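PDB 4QT6: probable E3 ubiquitin-protein ligase HERC1 from Homo sapiens, which is probably an E3 ubiquitin ligase that passes ubiquitin to target proteins, its SPRY domain being a likely module for protein recognition. Local coordinates for residues Asn14-Thr19 and Lys150-Asp155; Tyr39-Tyr44 and Leu136-Met141. One frame throughout, in Å; residues are numbered along the deposited sequence. Where two conformers were deposited one is given.

Contact 1 (Asn14-Thr19 and Lys150-Asp155). With ARF (formamide), chain F.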
ATOM      1  N   ASN A  14      17.997   0.332   0.531  1.00 17.06           N
ATOM      2  CA  ASN A  14      18.474  -0.820  -0.229  1.00 17.52           C
ATOM      3  C   ASN A  14      17.482  -1.294  -1.267  1.00 18.19           C
ATOM      4  O   ASN A  14      17.320  -2.505  -1.524  1.00 18.62           O
ATOM      5  CB  ASN A  14      18.828  -1.993   0.691  1.00 17.51           C
ATOM      6  CG  ASN A  14      19.969  -1.695   1.629  1.00 19.03           C
ATOM      7  OD1 ASN A  14      20.832  -0.856   1.351  1.00 19.36           O
ATOM      8  ND2 ASN A  14      20.018  -2.429   2.731  1.00 19.98           N
ATOM      9  N   GLY A  15      16.777  -0.335  -1.859  1.00 17.55           N
ATOM     10  CA  GLY A  15      15.832  -0.637  -2.920  1.00 19.11           C
ATOM     11  C   GLY A  15      14.495  -1.236  -2.518  1.00 19.84           C
ATOM     12  O   GLY A  15      13.462  -0.836  -3.061  1.00 21.50           O
ATOM     13  N   GLN A  16      14.520  -2.203  -1.605  1.00 19.24           N
ATOM     14  CA  GLN A  16      13.379  -3.081  -1.289  1.00 20.09           C
ATOM     15  C   GLN A  16      12.491  -2.517  -0.194  1.00 19.48           C
ATOM     16  O   GLN A  16      11.376  -3.001   0.007  1.00 18.93           O
ATOM     17  CB  GLN A  16      13.902  -4.441  -0.768  1.00 23.42           C
ATOM     18  CG  GLN A  16      14.915  -5.177  -1.640  1.00 26.31           C
ATOM     19  CD  GLN A  16      15.415  -6.482  -0.990  0.50 25.18           C
ATOM     20  OE1 GLN A  16      15.291  -6.692   0.227  0.50 23.96           O
ATOM     21  NE2 GLN A  16      16.013  -7.344  -1.791  0.50 24.45           N
ATOM     22  N   ILE A  17      13.000  -1.561   0.571  1.00 17.46           N
ATOM     23  CA  ILE A  17      12.282  -1.069   1.740  1.00 18.59           C
ATOM     24  C   ILE A  17      11.974   0.407   1.605  1.00 18.58           C
ATOM     25  O   ILE A  17      12.798   1.192   1.126  1.00 18.94           O
ATOM     26  CB  ILE A  17      13.070  -1.373   3.034  1.00 19.94           C
ATOM     27  CG1 ILE A  17      13.002  -2.890   3.299  1.00 22.84           C
ATOM     28  CG2 ILE A  17      12.562  -0.612   4.260  1.00 20.64           C
ATOM     29  CD1 ILE A  17      14.019  -3.360   4.305  1.00 25.63           C
ATOM     30  N   LEU A  18      10.768   0.783   2.035  1.00 17.50           N
ATOM     31  CA  LEU A  18      10.399   2.177   2.121  1.00 17.57           C
ATOM     32  C   LEU A  18      10.326   2.535   3.594  1.00 18.58           C
ATOM     33  O   LEU A  18       9.608   1.882   4.379  1.00 17.98           O
ATOM     34  CB  LEU A  18       9.047   2.450   1.445  1.00 16.72           C
ATOM     35  CG  LEU A  18       8.663   3.928   1.356  1.00 17.46           C
ATOM     36  CD1 LEU A  18       9.463   4.611   0.273  1.00 18.47           C
ATOM     37  CD2 LEU A  18       7.159   4.075   1.097  1.00 18.32           C
ATOM     38  N   THR A  19      11.075   3.571   3.963  1.00 19.38           N
ATOM     39  CA  THR A  19      11.143   4.029   5.337  1.00 20.11           C
ATOM     40  C   THR A  19      10.540   5.412   5.465  1.00 19.04           C
ATOM     41  O   THR A  19      10.875   6.307   4.690  1.00 20.64           O
ATOM     42  CB  THR A  19      12.617   4.036   5.813  1.00 20.12           C
ATOM     43  OG1 THR A  19      13.121   2.699   5.769  1.00 22.42           O
ATOM     44  CG2 THR A  19      12.744   4.624   7.229  1.00 21.52           C
ATOM     45  N   LYS A 150       8.675   1.098   8.531  1.00 18.69           N
ATOM     46  CA  LYS A 150       9.363   0.497   7.383  1.00 19.61           C
ATOM     47  C   LYS A 150       8.544  -0.624   6.767  1.00 18.88           C
ATOM     48  O   LYS A 150       8.026  -1.486   7.481  1.00 19.18           O
ATOM     49  CB  LYS A 150      10.740  -0.067   7.778  1.00 20.83           C
ATOM     50  CG  LYS A 150      11.729   0.954   8.291  1.00 21.42           C
ATOM     51  CD  LYS A 150      13.084   0.291   8.469  1.00 22.88           C
ATOM     52  CE  LYS A 150      14.057   1.251   9.149  1.00 24.07           C
ATOM     53  NZ  LYS A 150      15.486   0.940   8.888  1.00 28.21           N
ATOM     54  N   VAL A 151       8.414  -0.604   5.444  1.00 17.77           N
ATOM     55  CA  VAL A 151       7.675  -1.647   4.705  1.00 17.47           C
ATOM     56  C   VAL A 151       8.542  -2.169   3.574  1.00 17.39           C
ATOM     57  O   VAL A 151       9.118  -1.385   2.808  1.00 17.73           O
ATOM     58  CB  VAL A 151       6.348  -1.082   4.128  1.00 17.42           C
ATOM     59  CG1 VAL A 151       5.562  -2.138   3.346  1.00 17.07           C
ATOM     60  CG2 VAL A 151       5.483  -0.511   5.245  1.00 18.97           C
ATOM     61  N   LYS A 152       8.595  -3.489   3.440  1.00 16.22           N
ATOM     62  CA  LYS A 152       9.313  -4.143   2.370  1.00 16.98           C
ATOM     63  C   LYS A 152       8.351  -4.590   1.270  1.00 17.41           C
ATOM     64  O   LYS A 152       7.295  -5.157   1.566  1.00 18.32           O
ATOM     65  CB  LYS A 152      10.048  -5.363   2.930  1.00 17.68           C
ATOM     66  CG  LYS A 152      10.852  -6.143   1.909  1.00 18.37           C
ATOM     67  CD  LYS A 152      11.702  -7.214   2.563  1.00 18.78           C
ATOM     68  CE  LYS A 152      12.447  -8.012   1.511  1.00 20.51           C
ATOM     69  NZ  LYS A 152      13.517  -8.883   2.071  1.00 19.85           N
ATOM     70  N   ILE A 153       8.743  -4.371   0.019  1.00 16.59           N
ATOM     71  CA  ILE A 153       8.001  -4.933  -1.096  1.00 17.18           C
ATOM     72  C   ILE A 153       8.663  -6.250  -1.532  1.00 17.73           C
ATOM     73  O   ILE A 153       9.886  -6.316  -1.664  1.00 19.10           O
ATOM     74  CB  ILE A 153       7.825  -3.893  -2.249  1.00 16.59           C
ATOM     75  CG1 ILE A 153       6.775  -4.384  -3.259  1.00 17.20           C
ATOM     76  CG2 ILE A 153       9.141  -3.547  -2.912  1.00 17.33           C
ATOM     77  CD1 ILE A 153       6.369  -3.324  -4.278  1.00 17.27           C
ATOM     78  N   CYS A 154       7.847  -7.272  -1.760  1.00 18.21           N
ATOM     79  CA  CYS A 154       8.252  -8.666  -1.944  1.00 19.20           C
ATOM     80  C   CYS A 154       7.553  -9.334  -3.093  1.00 21.15           C
ATOM     81  O   CYS A 154       6.410  -9.012  -3.402  1.00 22.00           O
ATOM     82  CB  CYS A 154       7.786  -9.499  -0.749  1.00 21.03           C
ATOM     83  SG  CYS A 154       8.385  -8.973   0.835  1.00 24.05           S
ATOM     84  N   ASP A 155       8.220 -10.320  -3.674  1.00 23.23           N
ATOM     85  CA  ASP A 155       7.610 -11.171  -4.684  0.50 24.87           C
ATOM     86  C   ASP A 155       6.554 -12.069  -4.040  1.00 25.73           C
ATOM     87  O   ASP A 155       6.528 -12.278  -2.814  1.00 23.85           O
ATOM     88  CB  ASP A 155       8.665 -12.012  -5.401  0.50 25.60           C
ATOM     89  CG  ASP A 155       9.097 -13.223  -4.590  0.50 27.61           C
ATOM     90  OD1 ASP A 155       8.437 -14.287  -4.695  0.50 26.57           O
ATOM     91  OD2 ASP A 155      10.098 -13.110  -3.856  0.50 28.77           O
TER
HETATM   92  N   ARF F2205       6.760  -4.526  -7.759  1.00 39.71           N
HETATM   93  C   ARF F2205       7.865  -4.801  -7.045  1.00 41.32           C
HETATM   94  O   ARF F2205       8.693  -3.911  -6.867  1.00 39.14           O

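Contact 2 (Tyr39-Tyr44 and Leu136-Met141). With ARF (formamide), chain D; ARF (formamide), chain F.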
ATOM      1  N   TYR A  39      -1.362  -8.820 -11.557  1.00 20.62           N
ATOM      2  CA  TYR A  39      -0.065  -8.894 -10.886  1.00 19.20           C
ATOM      3  C   TYR A  39      -0.306  -9.060  -9.409  1.00 19.27           C
ATOM      4  O   TYR A  39      -1.124  -8.360  -8.817  1.00 18.50           O
ATOM      5  CB  TYR A  39       0.747  -7.638 -11.118  1.00 19.39           C
ATOM      6  CG  TYR A  39       2.088  -7.608 -10.412  1.00 20.18           C
ATOM      7  CD1 TYR A  39       3.056  -8.573 -10.672  1.00 21.22           C
ATOM      8  CD2 TYR A  39       2.382  -6.600  -9.509  1.00 20.93           C
ATOM      9  CE1 TYR A  39       4.285  -8.538 -10.053  1.00 22.02           C
ATOM     10  CE2 TYR A  39       3.611  -6.555  -8.873  1.00 21.20           C
ATOM     11  CZ  TYR A  39       4.558  -7.530  -9.145  1.00 22.11           C
ATOM     12  OH  TYR A  39       5.797  -7.497  -8.537  1.00 24.77           O
ATOM     13  N   GLN A  40       0.425 -10.004  -8.824  1.00 18.93           N
ATOM     14  CA  GLN A  40       0.347 -10.305  -7.401  0.70 19.67           C
ATOM     15  C   GLN A  40       1.728 -10.052  -6.749  1.00 17.88           C
ATOM     16  O   GLN A  40       2.766 -10.367  -7.341  1.00 18.19           O
ATOM     17  CB  GLN A  40      -0.071 -11.761  -7.264  0.70 21.93           C
ATOM     18  CG  GLN A  40      -0.509 -12.185  -5.892  0.70 23.76           C
ATOM     19  CD  GLN A  40      -1.022 -13.616  -5.865  0.70 24.41           C
ATOM     20  OE1 GLN A  40      -1.575 -14.112  -6.847  0.70 24.43           O
ATOM     21  NE2 GLN A  40      -0.805 -14.290  -4.758  0.70 25.21           N
ATOM     22  N   TRP A  41       1.729  -9.486  -5.548  1.00 16.89           N
ATOM     23  CA  TRP A  41       2.961  -9.267  -4.794  1.00 16.34           C
ATOM     24  C   TRP A  41       2.614  -9.202  -3.303  1.00 16.33           C
ATOM     25  O   TRP A  41       1.436  -9.300  -2.924  1.00 16.24           O
ATOM     26  CB  TRP A  41       3.691  -7.994  -5.253  1.00 16.29           C
ATOM     27  CG  TRP A  41       3.010  -6.764  -4.793  1.00 16.51           C
ATOM     28  CD1 TRP A  41       3.368  -5.988  -3.737  1.00 15.75           C
ATOM     29  CD2 TRP A  41       1.845  -6.144  -5.367  1.00 16.29           C
ATOM     30  NE1 TRP A  41       2.509  -4.952  -3.603  1.00 15.88           N
ATOM     31  CE2 TRP A  41       1.575  -5.002  -4.600  1.00 16.98           C
ATOM     32  CE3 TRP A  41       1.029  -6.435  -6.471  1.00 18.22           C
ATOM     33  CZ2 TRP A  41       0.501  -4.149  -4.858  1.00 17.59           C
ATOM     34  CZ3 TRP A  41      -0.055  -5.601  -6.731  1.00 18.07           C
ATOM     35  CH2 TRP A  41      -0.306  -4.460  -5.923  1.00 18.35           C
ATOM     36  N   LYS A  42       3.628  -9.030  -2.456  1.00 16.75           N
ATOM     37  CA  LYS A  42       3.400  -8.886  -1.033  1.00 17.85           C
ATOM     38  C   LYS A  42       4.094  -7.665  -0.459  1.00 16.55           C
ATOM     39  O   LYS A  42       5.111  -7.228  -0.956  1.00 16.70           O
ATOM     40  CB  LYS A  42       3.870 -10.132  -0.264  1.00 18.87           C
ATOM     41  CG  LYS A  42       3.131 -11.391  -0.637  1.00 20.58           C
ATOM     42  CD  LYS A  42       3.607 -12.571   0.166  1.00 24.07           C
ATOM     43  CE  LYS A  42       2.783 -13.801  -0.143  1.00 28.15           C
ATOM     44  NZ  LYS A  42       3.429 -15.017   0.411  1.00 31.80           N
ATOM     45  N   PHE A  43       3.470  -7.083   0.560  1.00 16.54           N
ATOM     46  CA  PHE A  43       4.154  -6.154   1.446  1.00 17.90           C
ATOM     47  C   PHE A  43       4.429  -6.853   2.752  1.00 18.62           C
ATOM     48  O   PHE A  43       3.587  -7.614   3.232  1.00 19.77           O
ATOM     49  CB  PHE A  43       3.307  -4.921   1.705  1.00 18.67           C
ATOM     50  CG  PHE A  43       3.211  -3.984   0.528  1.00 18.69           C
ATOM     51  CD1 PHE A  43       4.342  -3.336   0.063  1.00 19.75           C
ATOM     52  CD2 PHE A  43       2.003  -3.697  -0.049  1.00 20.45           C
ATOM     53  CE1 PHE A  43       4.267  -2.454  -0.997  1.00 20.59           C
ATOM     54  CE2 PHE A  43       1.919  -2.793  -1.106  1.00 19.26           C
ATOM     55  CZ  PHE A  43       3.041  -2.162  -1.549  1.00 20.32           C
ATOM     56  N   TYR A  44       5.611  -6.600   3.322  1.00 17.64           N
ATOM     57  CA  TYR A  44       5.983  -7.148   4.617  1.00 18.71           C
ATOM     58  C   TYR A  44       6.256  -5.963   5.538  1.00 18.31           C
ATOM     59  O   TYR A  44       7.019  -5.043   5.185  1.00 17.29           O
ATOM     60  CB  TYR A  44       7.206  -8.039   4.487  1.00 18.53           C
ATOM     61  CG  TYR A  44       7.724  -8.502   5.812  1.00 19.67           C
ATOM     62  CD1 TYR A  44       7.026  -9.449   6.549  1.00 20.74           C
ATOM     63  CD2 TYR A  44       8.893  -7.976   6.339  1.00 19.40           C
ATOM     64  CE1 TYR A  44       7.498  -9.881   7.782  1.00 20.66           C
ATOM     65  CE2 TYR A  44       9.363  -8.391   7.577  1.00 21.32           C
ATOM     66  CZ  TYR A  44       8.654  -9.344   8.285  1.00 20.74           C
ATOM     67  OH  TYR A  44       9.119  -9.793   9.511  1.00 24.87           O
ATOM     68  N   LEU A 136      -1.155   1.513 -12.679  1.00 17.63           N
ATOM     69  CA  LEU A 136      -1.119   1.558 -11.216  1.00 18.00           C
ATOM     70  C   LEU A 136       0.183   1.007 -10.693  1.00 17.57           C
ATOM     71  O   LEU A 136       0.778   0.092 -11.283  1.00 18.10           O
ATOM     72  CB  LEU A 136      -2.299   0.821 -10.574  1.00 19.06           C
ATOM     73  CG  LEU A 136      -3.637   1.552 -10.726  1.00 19.31           C
ATOM     74  CD1 LEU A 136      -4.801   0.660 -10.303  1.00 19.78           C
ATOM     75  CD2 LEU A 136      -3.620   2.831  -9.902  1.00 20.68           C
ATOM     76  N   TYR A 137       0.634   1.597  -9.590  1.00 15.98           N
ATOM     77  CA  TYR A 137       1.887   1.180  -8.958  1.00 16.44           C
ATOM     78  C   TYR A 137       1.595   0.715  -7.555  1.00 16.10           C
ATOM     79  O   TYR A 137       0.898   1.389  -6.816  1.00 16.54           O
ATOM     80  CB  TYR A 137       2.876   2.343  -8.852  1.00 16.64           C
ATOM     81  CG  TYR A 137       3.252   2.963 -10.157  1.00 16.51           C
ATOM     82  CD1 TYR A 137       2.386   3.866 -10.801  1.00 18.62           C
ATOM     83  CD2 TYR A 137       4.457   2.671 -10.758  1.00 17.78           C
ATOM     84  CE1 TYR A 137       2.729   4.422 -12.017  1.00 19.31           C
ATOM     85  CE2 TYR A 137       4.793   3.234 -11.981  1.00 19.66           C
ATOM     86  CZ  TYR A 137       3.928   4.116 -12.583  1.00 19.92           C
ATOM     87  OH  TYR A 137       4.302   4.669 -13.797  1.00 23.42           O
ATOM     88  N   PRO A 138       2.171  -0.421  -7.147  1.00 15.75           N
ATOM     89  CA  PRO A 138       2.213  -0.730  -5.707  1.00 14.89           C
ATOM     90  C   PRO A 138       2.705   0.457  -4.887  1.00 15.22           C
ATOM     91  O   PRO A 138       3.611   1.179  -5.326  1.00 16.09           O
ATOM     92  CB  PRO A 138       3.190  -1.907  -5.634  1.00 15.02           C
ATOM     93  CG  PRO A 138       3.068  -2.561  -6.965  1.00 15.19           C
ATOM     94  CD  PRO A 138       2.848  -1.459  -7.958  1.00 15.01           C
ATOM     95  N   CYS A 139       2.085   0.703  -3.740  1.00 14.86           N
ATOM     96  CA  CYS A 139       2.444   1.852  -2.897  1.00 15.59           C
ATOM     97  C   CYS A 139       2.234   1.620  -1.435  1.00 15.45           C
ATOM     98  O   CYS A 139       1.501   0.745  -1.027  1.00 15.57           O
ATOM     99  CB  CYS A 139       1.660   3.101  -3.284  1.00 16.76           C
ATOM    100  SG  CYS A 139      -0.077   3.081  -2.848  1.00 17.37           S
ATOM    101  N   VAL A 140       2.889   2.472  -0.664  1.00 15.53           N
ATOM    102  CA  VAL A 140       2.778   2.532   0.780  1.00 16.67           C
ATOM    103  C   VAL A 140       2.599   3.998   1.109  1.00 17.50           C
ATOM    104  O   VAL A 140       3.224   4.857   0.478  1.00 17.69           O
ATOM    105  CB  VAL A 140       4.060   1.972   1.432  1.00 17.62           C
ATOM    106  CG1 VAL A 140       4.045   2.170   2.931  1.00 17.91           C
ATOM    107  CG2 VAL A 140       4.224   0.504   1.074  1.00 16.28           C
HETATM  108  N   MSE A 141       1.738   4.289   2.082  0.65 17.91           N
HETATM  109  CA  MSE A 141       1.539   5.664   2.566  0.65 19.38           C
HETATM  110  C   MSE A 141       1.618   5.639   4.073  1.00 19.37           C
HETATM  111  O   MSE A 141       1.161   4.679   4.687  1.00 20.63           O
HETATM  112  CB  MSE A 141       0.165   6.114   2.054  0.65 21.14           C
HETATM  113  CG  MSE A 141      -0.222   7.573   2.278  0.65 22.68           C
HETATM  114 SE   MSE A 141      -1.037   7.904   4.049  0.65 27.09          SE
HETATM  115  CE  MSE A 141      -1.915   6.186   4.420  0.65 28.00           C
TER
HETATM  116  N   ARF D2203       4.175  -5.472 -13.747  1.00 50.15           N
HETATM  117  C   ARF D2203       4.983  -6.030 -12.843  1.00 53.05           C
HETATM  118  O   ARF D2203       5.409  -5.346 -11.923  1.00 53.38           O
HETATM  119  N   ARF F2205       6.760  -4.526  -7.759  1.00 39.71           N
HETATM  120  C   ARF F2205       7.865  -4.801  -7.045  1.00 41.32           C
HETATM  121  O   ARF F2205       8.693  -3.911  -6.867  1.00 39.14           O

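Contact 1 (Asn14-Thr19 and Lys150-Asp155)
Strands 17-20 and 150-154 pair here as antiparallel neighbours in one sheet of the SPRY beta-sandwich, joining a piece near the start of the chain to its last strand. The ladder is regular. Leu18 and Val151 form the hydrogen-bonded pair, with Leu18 N to Val151 O at 2.8 Å and Val151 N to Leu18 O at 3.0 Å. Ile153 N then reaches Gln16 O at 3.0 Å, which extends the pairing one residue ahead of strand 17-20.

Ile17, Thr19, Lys150 and Lys152 share the outer face, where long chains with charged ends can stay hydrated while their methylenes pack. The Lys150 chain runs alongside Thr19, its CG 3.4 Å from Thr19 OG1; both polar ends converge on Glu13, by a salt bridge from the lysine and a hydrogen bond from the threonine. Ile17 CG1 rests 3.9 Å from Lys152 CB. Lys152, with CG anti to its backbone N (chi1 -180°), stretches out beside Gln16, and its NZ lies 3.4 Å from Gln16 OE1, a hydrogen bond that is weak and also doubtful, because the glutamine has a second conformer.

The inner face carries the branched apolar residues Leu18, Val151 and Ile153, which suit the sandwich interior. Leu18 and Val151 lie on Val140 and Ile153 on Pro138, all of facing strand 137-142, while strand 38-47 flanks 150-154 within the sheet.

Contact 2 (Tyr39-Tyr44 and Leu136-Met141)
Pro138 sets its ring as a knob among Trp41, Phe43 and Tyr39, on strands that face each other with their axes 9.3 Å apart. Its CG sits over one face of the Trp41 six-membered ring, 3.8 Å from the centroid and 18° off the normal, a CH-pi contact; Pro138 CB lies 3.6 Å from Trp41 CZ2 and 4.1 Å from Phe43 CZ. The indole is brought there by a chi1 of 74°, which places CG between the backbone N and the carbonyl carbon. A proline suits this place because its compact, rigid ring presents C-H groups to the flat pi face.

The two strands, running nearly parallel at 17°, belong to opposite sheets of the SPRY beta-sandwich, so the gap is bridged by side chains, with Phe43 reaching the backbone of the other strand: its CZ comes within 3.3 Å of Cys139 O. The Phe43 ring is held between Val140 CG2 on one face, a CH-pi contact 3.6 Å from CE1, and Trp41 NE1 on the other, the indole standing nearly upright to it.

At the start of the 39-44 segment Tyr39 offers a ring edge to Pro138 CG, at 4.5 Å from CE2. One formamide puts its oxygen over a face of this ring; another donates an N-H to Tyr39 OH (N to OH 3.2 Å).

Overall arrangement
Contact 1 joins neighbouring strands within a sheet, and contact 2 packs that sheet against the other; their centres lie about 10 Å apart. Strand 150-154 joins them, since its second edge bonds to strand 38-47: Lys152 N to Tyr44 O at 2.8 Å and Cys154 N to Lys42 O at 2.9 Å are probable hydrogen bonds. Inside the sandwich, Val151 CG1 meets Phe43 CD1 at 3.7 Å, so the two contacts share one apolar core. They also meet at a formamide pocket, where Ile153 CD1 of contact 1 approaches the formamide carbon to 3.5 Å, and Tyr39 of contact 2 and Gly1 supply hydrogen-bonding groups.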